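Local structure of beta-xylosidase (Uncultured organism, 4MLG) at residues A[84-92]-A[136-147]; A[265-275]-A[287-298]. The protein probably hydrolyses beta-1,4-xylo-oligosaccharides, releasing xylose from their non-reducing ends, as a calcium-containing beta-propeller glycoside hydrolase of family 43. All blocks are in the same frame, centred on the assembly; numbering follows the deposited sequence.

In the fold
Contact 1 comes first along the chain and is complete before contact 2 begins, and their centres lie about 25 Å apart on opposite sides of the chain's centre. The fold is the five-bladed beta-propeller of family 43 glycosidases. Contact 1 sets strand 81-91 of one blade beside strand 138-141 of the next. In contact 2 the loop 265-275, which leads from strand 258-265 to strand 276-280, packs on strand 283-290 and the turn after it. Strand 258-265 shares a mixed sheet with strand 138-141, yet the contacts meet most directly at the calcium ion, bound by Asp85 and His274 respectively. The ion thus ties together separate blades around the middle of the propeller, where relatives have their active site.

Contact 1: A[84-92]-A[136-147]; sequences WDSDVAFRN and DPCIWPDKDGEY. With CA (calcium ion), chain M.
Asp87 sends its carboxylate across to the backbone of Ile139, whose N donates to OD2 at 2.6 Å in a nearly straight bond that arrives on the anti side. With CG anti to the backbone N (chi1 -169°), the carboxylate is directed at the neighbouring strand, while OD1 takes Val88 N from above the carboxylate plane and also His19 NE2; aspartate suits a place with three donors. The strands run at 23° to each other, and a water donates to both Val88 O and Ile139 O, linking the two backbones. Beside it the small Ala89 lets its CB approach Ile139 CG2 to 3.5 Å.

Further along, Tyr147 turns one ring face to the extended chain of Arg91, whose CD makes a CH-pi contact 3.9 Å from the ring centroid. The guanidinium continues nearly parallel to the ring, 18° between planes, and the phenol OH donates to Phe90 O. A phenylalanine in place of Tyr147 would probably keep the ring packed on Arg91 but leave the Phe90 carbonyl without this donor. At the other end Asp85 OD2 binds calcium at 2.4 Å, and Asp85 CB touches Asp136 OD1, the two carboxylates nearly perpendicular; Asp136 OD2 accepts from Ala224 N.

Strand 94-102 pairs with the Asp87 and Ala89 backbone, and strand 147-151 with Trp140, so the contact joins the edge strands of two neighbouring blades, with Tyr147 reaching over from the second strand.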
loop_
_atom_site.group_PDB
_atom_site.type_symbol
_atom_site.label_atom_id
_atom_site.label_comp_id
_atom_site.label_asym_id
_atom_site.label_seq_id
_atom_site.Cartn_x
_atom_site.Cartn_y
_atom_site.Cartn_z
ATOM N N TRP A 84 -13.964 -1.149 8.553
ATOM C CA TRP A 84 -13.943 -0.823 9.974
ATOM C C TRP A 84 -14.530 0.562 10.269
ATOM O O TRP A 84 -15.309 1.088 9.475
ATOM C CB TRP A 84 -12.532 -0.997 10.551
ATOM C CG TRP A 84 -12.132 -2.448 10.696
ATOM C CD1 TRP A 84 -12.832 -3.538 10.259
ATOM C CD2 TRP A 84 -10.952 -2.963 11.332
ATOM N NE1 TRP A 84 -12.162 -4.694 10.578
ATOM C CE2 TRP A 84 -11.006 -4.369 11.237
ATOM C CE3 TRP A 84 -9.857 -2.373 11.968
ATOM C CZ2 TRP A 84 -10.005 -5.193 11.754
ATOM C CZ3 TRP A 84 -8.864 -3.193 12.481
ATOM C CH2 TRP A 84 -8.946 -4.586 12.371
ATOM N N ASP A 85 -14.167 1.136 11.413
ATOM C CA ASP A 85 -14.758 2.392 11.881
ATOM C C ASP A 85 -14.573 3.561 10.914
ATOM O O ASP A 85 -13.450 3.973 10.641
ATOM C CB ASP A 85 -14.184 2.768 13.249
ATOM C CG ASP A 85 -14.651 4.130 13.725
ATOM O OD1 ASP A 85 -15.851 4.442 13.570
ATOM O OD2 ASP A 85 -13.816 4.890 14.254
ATOM N N SER A 86 -15.685 4.102 10.422
ATOM C CA SER A 86 -15.655 5.219 9.480
ATOM C C SER A 86 -16.093 6.533 10.127
ATOM O O SER A 86 -16.507 6.559 11.286
ATOM C CB SER A 86 -16.553 4.917 8.281
ATOM O OG SER A 86 -17.892 4.698 8.696
ATOM N N ASP A 87 -16.001 7.622 9.367
ATOM C CA ASP A 87 -16.452 8.934 9.829
ATOM C C ASP A 87 -16.875 9.801 8.642
ATOM O O ASP A 87 -16.425 9.585 7.515
ATOM C CB ASP A 87 -15.359 9.629 10.650
ATOM C CG ASP A 87 -15.866 10.863 11.378
ATOM O OD1 ASP A 87 -17.100 11.042 11.462
ATOM O OD2 ASP A 87 -15.033 11.651 11.877
ATOM N N VAL A 88 -17.743 10.776 8.899
ATOM C CA VAL A 88 -18.318 11.599 7.836
ATOM C C VAL A 88 -18.116 13.090 8.107
ATOM O O VAL A 88 -18.189 13.534 9.252
ATOM C CB VAL A 88 -19.827 11.300 7.667
ATOM C CG1 VAL A 88 -20.442 12.174 6.583
ATOM C CG2 VAL A 88 -20.044 9.829 7.348
ATOM N N ALA A 89 -17.850 13.857 7.052
ATOM C CA ALA A 89 -17.712 15.305 7.167
ATOM C C ALA A 89 -18.490 16.024 6.071
ATOM O O ALA A 89 -18.598 15.530 4.949
ATOM C CB ALA A 89 -16.252 15.701 7.117
ATOM N N PHE A 90 -19.024 17.195 6.398
ATOM C CA PHE A 90 -19.776 17.990 5.434
ATOM C C PHE A 90 -18.966 19.188 4.950
ATOM O O PHE A 90 -18.571 20.043 5.744
ATOM C CB PHE A 90 -21.099 18.461 6.044
ATOM C CG PHE A 90 -21.909 19.335 5.130
ATOM C CD1 PHE A 90 -22.534 18.802 4.016
ATOM C CD2 PHE A 90 -22.045 20.690 5.386
ATOM C CE1 PHE A 90 -23.282 19.603 3.170
ATOM C CE2 PHE A 90 -22.791 21.498 4.544
ATOM C CZ PHE A 90 -23.411 20.952 3.435
ATOM N N ARG A 91 -18.720 19.241 3.645
ATOM C CA ARG A 91 -17.987 20.350 3.046
ATOM C C ARG A 91 -18.359 20.506 1.575
ATOM O O ARG A 91 -18.621 19.518 0.885
ATOM C CB ARG A 91 -16.478 20.137 3.192
ATOM C CG ARG A 91 -15.632 21.338 2.788
ATOM C CD ARG A 91 -14.152 21.077 3.025
ATOM N NE ARG A 91 -13.342 22.280 2.858
ATOM C CZ ARG A 91 -12.039 22.344 3.115
ATOM N NH1 ARG A 91 -11.394 21.272 3.555
ATOM N NH2 ARG A 91 -11.378 23.479 2.933
ATOM N N ASN A 92 -18.390 21.754 1.109
ATOM C CA ASN A 92 -18.696 22.069 -0.285
ATOM C C ASN A 92 -20.079 21.588 -0.714
ATOM O O ASN A 92 -20.297 21.266 -1.881
ATOM C CB ASN A 92 -17.626 21.494 -1.220
ATOM C CG ASN A 92 -16.221 21.883 -0.807
ATOM O OD1 ASN A 92 -15.959 23.036 -0.462
ATOM N ND2 ASN A 92 -15.309 20.918 -0.832
ATOM N N ASP A 136 -9.370 3.645 11.664
ATOM C CA ASP A 136 -10.114 4.500 12.594
ATOM C C ASP A 136 -9.943 6.001 12.350
ATOM O O ASP A 136 -9.443 6.717 13.217
ATOM C CB ASP A 136 -9.760 4.162 14.046
ATOM C CG ASP A 136 -10.423 2.886 14.527
ATOM O OD1 ASP A 136 -10.979 2.150 13.685
ATOM O OD2 ASP A 136 -10.381 2.612 15.746
ATOM N N PRO A 137 -10.364 6.486 11.170
ATOM C CA PRO A 137 -10.219 7.914 10.886
ATOM C C PRO A 137 -11.285 8.747 11.584
ATOM O O PRO A 137 -12.407 8.281 11.789
ATOM C CB PRO A 137 -10.424 7.982 9.373
ATOM C CG PRO A 137 -11.347 6.860 9.086
ATOM C CD PRO A 137 -10.956 5.760 10.033
ATOM N N CYS A 138 -10.917 9.970 11.950
ATOM C CA CYS A 138 -11.850 10.936 12.515
ATOM C C CYS A 138 -11.672 12.264 11.792
ATOM O O CYS A 138 -10.568 12.802 11.740
ATOM C CB CYS A 138 -11.589 11.115 14.011
ATOM S SG CYS A 138 -12.376 12.570 14.741
ATOM N N ILE A 139 -12.751 12.794 11.227
ATOM C CA ILE A 139 -12.658 14.032 10.462
ATOM C C ILE A 139 -13.207 15.217 11.245
ATOM O O ILE A 139 -14.396 15.268 11.564
ATOM C CB ILE A 139 -13.387 13.928 9.116
ATOM C CG1 ILE A 139 -13.119 12.568 8.472
ATOM C CG2 ILE A 139 -12.948 15.055 8.197
ATOM C CD1 ILE A 139 -11.663 12.327 8.138
ATOM N N TRP A 140 -12.332 16.174 11.540
ATOM C CA TRP A 140 -12.684 17.302 12.395
ATOM C C TRP A 140 -12.719 18.639 11.655
ATOM O O TRP A 140 -11.686 19.128 11.193
ATOM C CB TRP A 140 -11.718 17.377 13.579
ATOM C CG TRP A 140 -11.829 18.640 14.368
ATOM C CD1 TRP A 140 -10.876 19.606 14.504
ATOM C CD2 TRP A 140 -12.961 19.081 15.125
ATOM N NE1 TRP A 140 -11.342 20.621 15.305
ATOM C CE2 TRP A 140 -12.621 20.322 15.698
ATOM C CE3 TRP A 140 -14.229 18.546 15.375
ATOM C CZ2 TRP A 140 -13.504 21.038 16.506
ATOM C CZ3 TRP A 140 -15.103 19.257 16.177
ATOM C CH2 TRP A 140 -14.737 20.490 16.733
ATOM N N PRO A 141 -13.916 19.232 11.539
ATOM C CA PRO A 141 -14.087 20.561 10.945
ATOM C C PRO A 141 -13.649 21.648 11.921
ATOM O O PRO A 141 -14.471 22.150 12.689
ATOM C CB PRO A 141 -15.602 20.654 10.710
ATOM C CG PRO A 141 -16.125 19.250 10.870
ATOM C CD PRO A 141 -15.209 18.604 11.853
ATOM N N ASP A 142 -12.369 22.001 11.887
ATOM C CA ASP A 142 -11.815 22.978 12.818
ATOM C C ASP A 142 -12.335 24.386 12.536
ATOM O O ASP A 142 -12.834 24.672 11.447
ATOM C CB ASP A 142 -10.287 22.959 12.761
ATOM C CG ASP A 142 -9.648 23.719 13.907
ATOM O OD1 ASP A 142 -9.329 23.085 14.934
ATOM O OD2 ASP A 142 -9.469 24.950 13.783
ATOM N N LYS A 143 -12.207 25.260 13.530
ATOM C CA LYS A 143 -12.682 26.635 13.426
ATOM C C LYS A 143 -11.873 27.474 12.436
ATOM O O LYS A 143 -12.314 28.548 12.028
ATOM C CB LYS A 143 -12.670 27.300 14.804
ATOM C CG LYS A 143 -11.318 27.254 15.498
ATOM C CD LYS A 143 -11.369 27.948 16.849
ATOM C CE LYS A 143 -10.015 27.920 17.544
ATOM N NZ LYS A 143 -10.047 28.625 18.857
ATOM N N ASP A 144 -10.696 26.987 12.050
ATOM C CA ASP A 144 -9.848 27.723 11.113
ATOM C C ASP A 144 -10.342 27.612 9.672
ATOM O O ASP A 144 -9.794 28.243 8.769
ATOM C CB ASP A 144 -8.383 27.281 11.219
ATOM C CG ASP A 144 -8.194 25.791 10.993
ATOM O OD1 ASP A 144 -9.153 25.113 10.566
ATOM O OD2 ASP A 144 -7.073 25.298 11.236
ATOM N N GLY A 145 -11.378 26.805 9.463
ATOM C CA GLY A 145 -11.954 26.628 8.144
ATOM C C GLY A 145 -11.478 25.360 7.462
ATOM O O GLY A 145 -12.060 24.925 6.467
ATOM N N GLU A 146 -10.418 24.765 7.999
ATOM C CA GLU A 146 -9.855 23.547 7.425
ATOM C C GLU A 146 -10.475 22.295 8.041
ATOM O O GLU A 146 -11.135 22.362 9.078
ATOM C CB GLU A 146 -8.336 23.522 7.610
ATOM C CG GLU A 146 -7.614 24.745 7.061
ATOM C CD GLU A 146 -7.614 24.806 5.544
ATOM O OE1 GLU A 146 -7.895 23.774 4.896
ATOM O OE2 GLU A 146 -7.328 25.892 4.997
ATOM N N TYR A 147 -10.259 21.155 7.392
ATOM C CA TYR A 147 -10.747 19.875 7.895
ATOM C C TYR A 147 -9.572 18.943 8.175
ATOM O O TYR A 147 -8.732 18.714 7.305
ATOM C CB TYR A 147 -11.707 19.231 6.891
ATOM C CG TYR A 147 -13.087 19.855 6.852
ATOM C CD1 TYR A 147 -14.210 19.125 7.219
ATOM C CD2 TYR A 147 -13.265 21.174 6.451
ATOM C CE1 TYR A 147 -15.473 19.689 7.185
ATOM C CE2 TYR A 147 -14.523 21.747 6.417
ATOM C CZ TYR A 147 -15.623 21.000 6.783
ATOM O OH TYR A 147 -16.875 21.569 6.747
HETATM CA CA CA M . -14.553 6.762 15.470
HETATM O O HOH W 1 -16.780 15.930 10.424
#

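Contact 2: A[265-275]-A[287-298]; sequences LTPVVGWTTHH and FHHDCVPSKGKT. With CA (calcium ion), chain M; SO4 (sulfate ion), chain N.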
loop_
_atom_site.group_PDB
_atom_site.type_symbol
_atom_site.label_atom_id
_atom_site.label_comp_id
_atom_site.label_asym_id
_atom_site.label_seq_id
_atom_site.Cartn_x
_atom_site.Cartn_y
_atom_site.Cartn_z
ATOM N N LEU A 265 -14.972 6.817 29.988
ATOM C CA LEU A 265 -15.737 5.581 30.101
ATOM C C LEU A 265 -14.924 4.434 30.698
ATOM O O LEU A 265 -13.865 4.074 30.184
ATOM C CB LEU A 265 -16.284 5.173 28.731
ATOM C CG LEU A 265 -17.291 4.022 28.717
ATOM C CD1 LEU A 265 -18.558 4.424 29.453
ATOM C CD2 LEU A 265 -17.604 3.593 27.291
ATOM N N THR A 266 -15.433 3.866 31.788
ATOM C CA THR A 266 -14.849 2.679 32.408
ATOM C C THR A 266 -15.146 1.462 31.524
ATOM O O THR A 266 -16.006 1.548 30.646
ATOM C CB THR A 266 -15.428 2.470 33.821
ATOM O OG1 THR A 266 -16.851 2.324 33.743
ATOM C CG2 THR A 266 -15.092 3.654 34.714
ATOM N N PRO A 267 -14.430 0.337 31.733
ATOM C CA PRO A 267 -14.636 -0.864 30.912
ATOM C C PRO A 267 -16.094 -1.282 30.742
ATOM O O PRO A 267 -16.884 -1.185 31.681
ATOM C CB PRO A 267 -13.871 -1.937 31.686
ATOM C CG PRO A 267 -12.742 -1.196 32.290
ATOM C CD PRO A 267 -13.284 0.167 32.649
ATOM N N VAL A 268 -16.435 -1.740 29.541
ATOM C CA VAL A 268 -17.790 -2.179 29.235
ATOM C C VAL A 268 -17.813 -3.669 28.913
ATOM O O VAL A 268 -16.761 -4.301 28.791
ATOM C CB VAL A 268 -18.371 -1.413 28.033
ATOM C CG1 VAL A 268 -18.405 0.081 28.316
ATOM C CG2 VAL A 268 -17.560 -1.705 26.778
ATOM N N VAL A 269 -19.011 -4.228 28.778
ATOM C CA VAL A 269 -19.148 -5.622 28.380
ATOM C C VAL A 269 -18.642 -5.797 26.954
ATOM O O VAL A 269 -19.208 -5.247 26.009
ATOM C CB VAL A 269 -20.604 -6.109 28.479
ATOM C CG1 VAL A 269 -20.748 -7.485 27.848
ATOM C CG2 VAL A 269 -21.051 -6.136 29.930
ATOM N N GLY A 270 -17.566 -6.562 26.808
ATOM C CA GLY A 270 -16.910 -6.719 25.526
ATOM C C GLY A 270 -15.497 -6.175 25.597
ATOM O O GLY A 270 -15.212 -5.279 26.391
ATOM N N TRP A 271 -14.612 -6.715 24.768
ATOM C CA TRP A 271 -13.208 -6.329 24.795
ATOM C C TRP A 271 -13.006 -4.923 24.242
ATOM O O TRP A 271 -12.158 -4.171 24.718
ATOM C CB TRP A 271 -12.369 -7.328 23.996
ATOM C CG TRP A 271 -10.898 -7.248 24.271
ATOM C CD1 TRP A 271 -10.182 -8.031 25.130
ATOM C CD2 TRP A 271 -9.959 -6.339 23.681
ATOM N NE1 TRP A 271 -8.857 -7.664 25.113
ATOM C CE2 TRP A 271 -8.694 -6.628 24.231
ATOM C CE3 TRP A 271 -10.065 -5.308 22.741
ATOM C CZ2 TRP A 271 -7.546 -5.925 23.874
ATOM C CZ3 TRP A 271 -8.923 -4.609 22.390
ATOM C CH2 TRP A 271 -7.681 -4.921 22.954
ATOM N N THR A 272 -13.792 -4.568 23.231
ATOM C CA THR A 272 -13.616 -3.291 22.554
ATOM C C THR A 272 -14.516 -2.200 23.120
ATOM O O THR A 272 -15.625 -2.465 23.579
ATOM C CB THR A 272 -13.892 -3.415 21.046
ATOM O OG1 THR A 272 -15.282 -3.683 20.836
ATOM C CG2 THR A 272 -13.065 -4.540 20.446
ATOM N N THR A 273 -14.019 -0.969 23.084
ATOM C CA THR A 273 -14.825 0.196 23.420
ATOM C C THR A 273 -14.557 1.312 22.409
ATOM O O THR A 273 -13.409 1.664 22.138
ATOM C CB THR A 273 -14.588 0.671 24.876
ATOM O OG1 THR A 273 -15.393 1.825 25.146
ATOM C CG2 THR A 273 -13.119 1.000 25.121
ATOM N N HIS A 274 -15.627 1.842 21.826
ATOM C CA HIS A 274 -15.509 2.849 20.777
ATOM C C HIS A 274 -16.590 3.897 20.979
ATOM O O HIS A 274 -17.656 3.590 21.509
ATOM C CB HIS A 274 -15.662 2.199 19.405
ATOM C CG HIS A 274 -14.952 2.925 18.307
ATOM N ND1 HIS A 274 -13.829 2.421 17.688
ATOM C CD2 HIS A 274 -15.203 4.118 17.718
ATOM C CE1 HIS A 274 -13.420 3.269 16.763
ATOM N NE2 HIS A 274 -14.235 4.309 16.762
ATOM N N HIS A 275 -16.330 5.128 20.550
ATOM C CA HIS A 275 -17.221 6.228 20.899
ATOM C C HIS A 275 -17.237 7.385 19.906
ATOM O O HIS A 275 -16.526 7.381 18.901
ATOM C CB HIS A 275 -16.808 6.795 22.249
ATOM C CG HIS A 275 -15.562 7.619 22.180
ATOM N ND1 HIS A 275 -14.335 7.079 21.865
ATOM C CD2 HIS A 275 -15.358 8.945 22.353
ATOM C CE1 HIS A 275 -13.424 8.035 21.862
ATOM N NE2 HIS A 275 -14.019 9.178 22.153
ATOM N N PHE A 287 -22.048 8.523 22.546
ATOM C CA PHE A 287 -22.445 7.334 21.804
ATOM C C PHE A 287 -21.329 6.302 21.884
ATOM O O PHE A 287 -20.166 6.629 21.664
ATOM C CB PHE A 287 -22.736 7.678 20.343
ATOM C CG PHE A 287 -23.940 8.558 20.152
ATOM C CD1 PHE A 287 -25.176 8.007 19.860
ATOM C CD2 PHE A 287 -23.833 9.934 20.261
ATOM C CE1 PHE A 287 -26.284 8.813 19.682
ATOM C CE2 PHE A 287 -24.937 10.744 20.083
ATOM C CZ PHE A 287 -26.164 10.181 19.796
ATOM N N HIS A 288 -21.683 5.063 22.207
ATOM C CA HIS A 288 -20.702 3.986 22.315
ATOM C C HIS A 288 -21.374 2.630 22.130
ATOM O O HIS A 288 -22.473 2.553 21.585
ATOM C CB HIS A 288 -19.967 4.052 23.658
ATOM C CG HIS A 288 -20.873 4.009 24.850
ATOM N ND1 HIS A 288 -21.709 5.050 25.189
ATOM C CD2 HIS A 288 -21.062 3.054 25.792
ATOM C CE1 HIS A 288 -22.380 4.736 26.283
ATOM N NE2 HIS A 288 -22.005 3.530 26.669
ATOM N N HIS A 289 -20.717 1.562 22.577
ATOM C CA HIS A 289 -21.294 0.224 22.465
ATOM C C HIS A 289 -20.811 -0.746 23.541
ATOM O O HIS A 289 -19.766 -0.540 24.157
ATOM C CB HIS A 289 -21.031 -0.370 21.074
ATOM C CG HIS A 289 -19.582 -0.597 20.767
ATOM N ND1 HIS A 289 -18.978 -0.101 19.631
ATOM C CD2 HIS A 289 -18.619 -1.276 21.437
ATOM C CE1 HIS A 289 -17.707 -0.459 19.617
ATOM N NE2 HIS A 289 -17.462 -1.170 20.703
ATOM N N ASP A 290 -21.587 -1.804 23.757
ATOM C CA ASP A 290 -21.148 -2.940 24.560
ATOM C C ASP A 290 -21.772 -4.232 24.034
ATOM O O ASP A 290 -22.613 -4.200 23.136
ATOM C CB ASP A 290 -21.445 -2.738 26.052
ATOM C CG ASP A 290 -22.903 -2.420 26.331
ATOM O OD1 ASP A 290 -23.775 -2.758 25.505
ATOM O OD2 ASP A 290 -23.177 -1.833 27.399
ATOM N N CYS A 291 -21.362 -5.363 24.594
ATOM C CA CYS A 291 -21.811 -6.654 24.086
ATOM C C CYS A 291 -22.811 -7.334 25.016
ATOM O O CYS A 291 -22.781 -8.552 25.195
ATOM C CB CYS A 291 -20.608 -7.563 23.831
ATOM S SG CYS A 291 -19.348 -6.811 22.773
ATOM N N VAL A 292 -23.701 -6.536 25.602
ATOM C CA VAL A 292 -24.742 -7.063 26.480
ATOM C C VAL A 292 -25.829 -7.873 25.748
ATOM O O VAL A 292 -26.156 -8.979 26.179
ATOM C CB VAL A 292 -25.367 -5.957 27.373
ATOM C CG1 VAL A 292 -26.551 -6.502 28.156
ATOM C CG2 VAL A 292 -24.321 -5.380 28.314
ATOM N N PRO A 293 -26.391 -7.337 24.642
ATOM C CA PRO A 293 -27.399 -8.146 23.941
ATOM C C PRO A 293 -26.831 -9.430 23.333
ATOM O O PRO A 293 -27.558 -10.416 23.201
ATOM C CB PRO A 293 -27.885 -7.212 22.829
ATOM C CG PRO A 293 -27.597 -5.844 23.330
ATOM C CD PRO A 293 -26.310 -5.977 24.080
ATOM N N SER A 294 -25.553 -9.415 22.970
ATOM C CA SER A 294 -24.914 -10.590 22.387
ATOM C C SER A 294 -24.341 -11.494 23.472
ATOM O O SER A 294 -23.716 -12.514 23.180
ATOM C CB SER A 294 -23.809 -10.179 21.414
ATOM O OG SER A 294 -22.721 -9.583 22.099
ATOM N N LYS A 295 -24.559 -11.100 24.724
ATOM C CA LYS A 295 -24.120 -11.869 25.886
ATOM C C LYS A 295 -22.607 -12.097 25.948
ATOM O O LYS A 295 -22.148 -13.211 26.201
ATOM C CB LYS A 295 -24.877 -13.201 25.976
ATOM C CG LYS A 295 -26.378 -13.049 26.187
ATOM C CD LYS A 295 -27.067 -14.404 26.282
ATOM C CE LYS A 295 -28.549 -14.256 26.597
ATOM N NZ LYS A 295 -29.263 -13.441 25.575
ATOM N N GLY A 296 -21.838 -11.037 25.716
ATOM C CA GLY A 296 -20.401 -11.085 25.925
ATOM C C GLY A 296 -19.551 -11.311 24.688
ATOM O O GLY A 296 -18.322 -11.303 24.769
ATOM N N LYS A 297 -20.195 -11.513 23.544
ATOM C CA LYS A 297 -19.469 -11.751 22.301
ATOM C C LYS A 297 -18.841 -10.467 21.760
ATOM O O LYS A 297 -19.543 -9.573 21.288
ATOM C CB LYS A 297 -20.388 -12.388 21.255
ATOM C CG LYS A 297 -20.955 -13.734 21.680
ATOM C CD LYS A 297 -21.841 -14.340 20.604
ATOM C CE LYS A 297 -22.424 -15.670 21.063
ATOM N NZ LYS A 297 -23.311 -16.283 20.036
ATOM N N THR A 298 -17.514 -10.397 21.831
ATOM C CA THR A 298 -16.751 -9.212 21.439
ATOM C C THR A 298 -17.063 -8.706 20.029
ATOM O O THR A 298 -17.257 -7.508 19.821
ATOM C CB THR A 298 -15.235 -9.477 21.552
ATOM O OG1 THR A 298 -14.901 -9.777 22.913
ATOM C CG2 THR A 298 -14.437 -8.267 21.091
HETATM CA CA CA M . -14.553 6.762 15.470
HETATM S S SO4 N . -12.340 -1.414 15.461
HETATM O O1 SO4 N . -13.681 -1.863 15.097
HETATM O O2 SO4 N . -12.434 -0.265 16.355
HETATM O O3 SO4 N . -11.629 -2.500 16.131
HETATM O O4 SO4 N . -11.621 -1.022 14.253
HETATM O O HOH W 2 -18.006 1.115 23.895
#
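His274 rests its CB against the ring of His289, 3.4 Å from CE1, and from there its own ring turns away from segment 287-298. CG stands anti to the backbone N (chi1 -153°), which carries the imidazole out towards the ligands. At the ring edge ND1 gives a weak hydrogen bond to O2 of a sulfate, probably taken from the crystallisation liquor, and NE2, beyond CE1, binds the calcium ion at 2.8 Å, with the metal in the ring plane. Histidine fits here because its two nitrogens can serve two different partners.

The His274 carbonyl O lies over a face of the His289 ring, and a water accepts from His274 N. His289 NE2 meets Thr272 OG1 in a weak hydrogen bond of 3.3 Å, while its ND1 is hydrogen-bonded to Asp15 N.

Loop 265-275 is a connection between blades of the beta-propeller, laid along strand 283-290 of the blade it enters; that strand is paired on its other side with strand 302-308. Where the loop bends, Cys291 N donates to Val269 O at 2.6 Å. The next residue has to be small: at Gly270 a CB would clash with Cys291 SG, and its positive phi (117°) also suits glycine. Val269 spreads its branched side chain over the turn, CG2 lying 3.7 Å from Val292 CG2 and CG1 packing on Cys291 CB. Beyond it, Thr298 CG2 packs on Trp271 CB, and at the start of the loop Leu265 CD2 comes within 3.8 Å of His288 CD2.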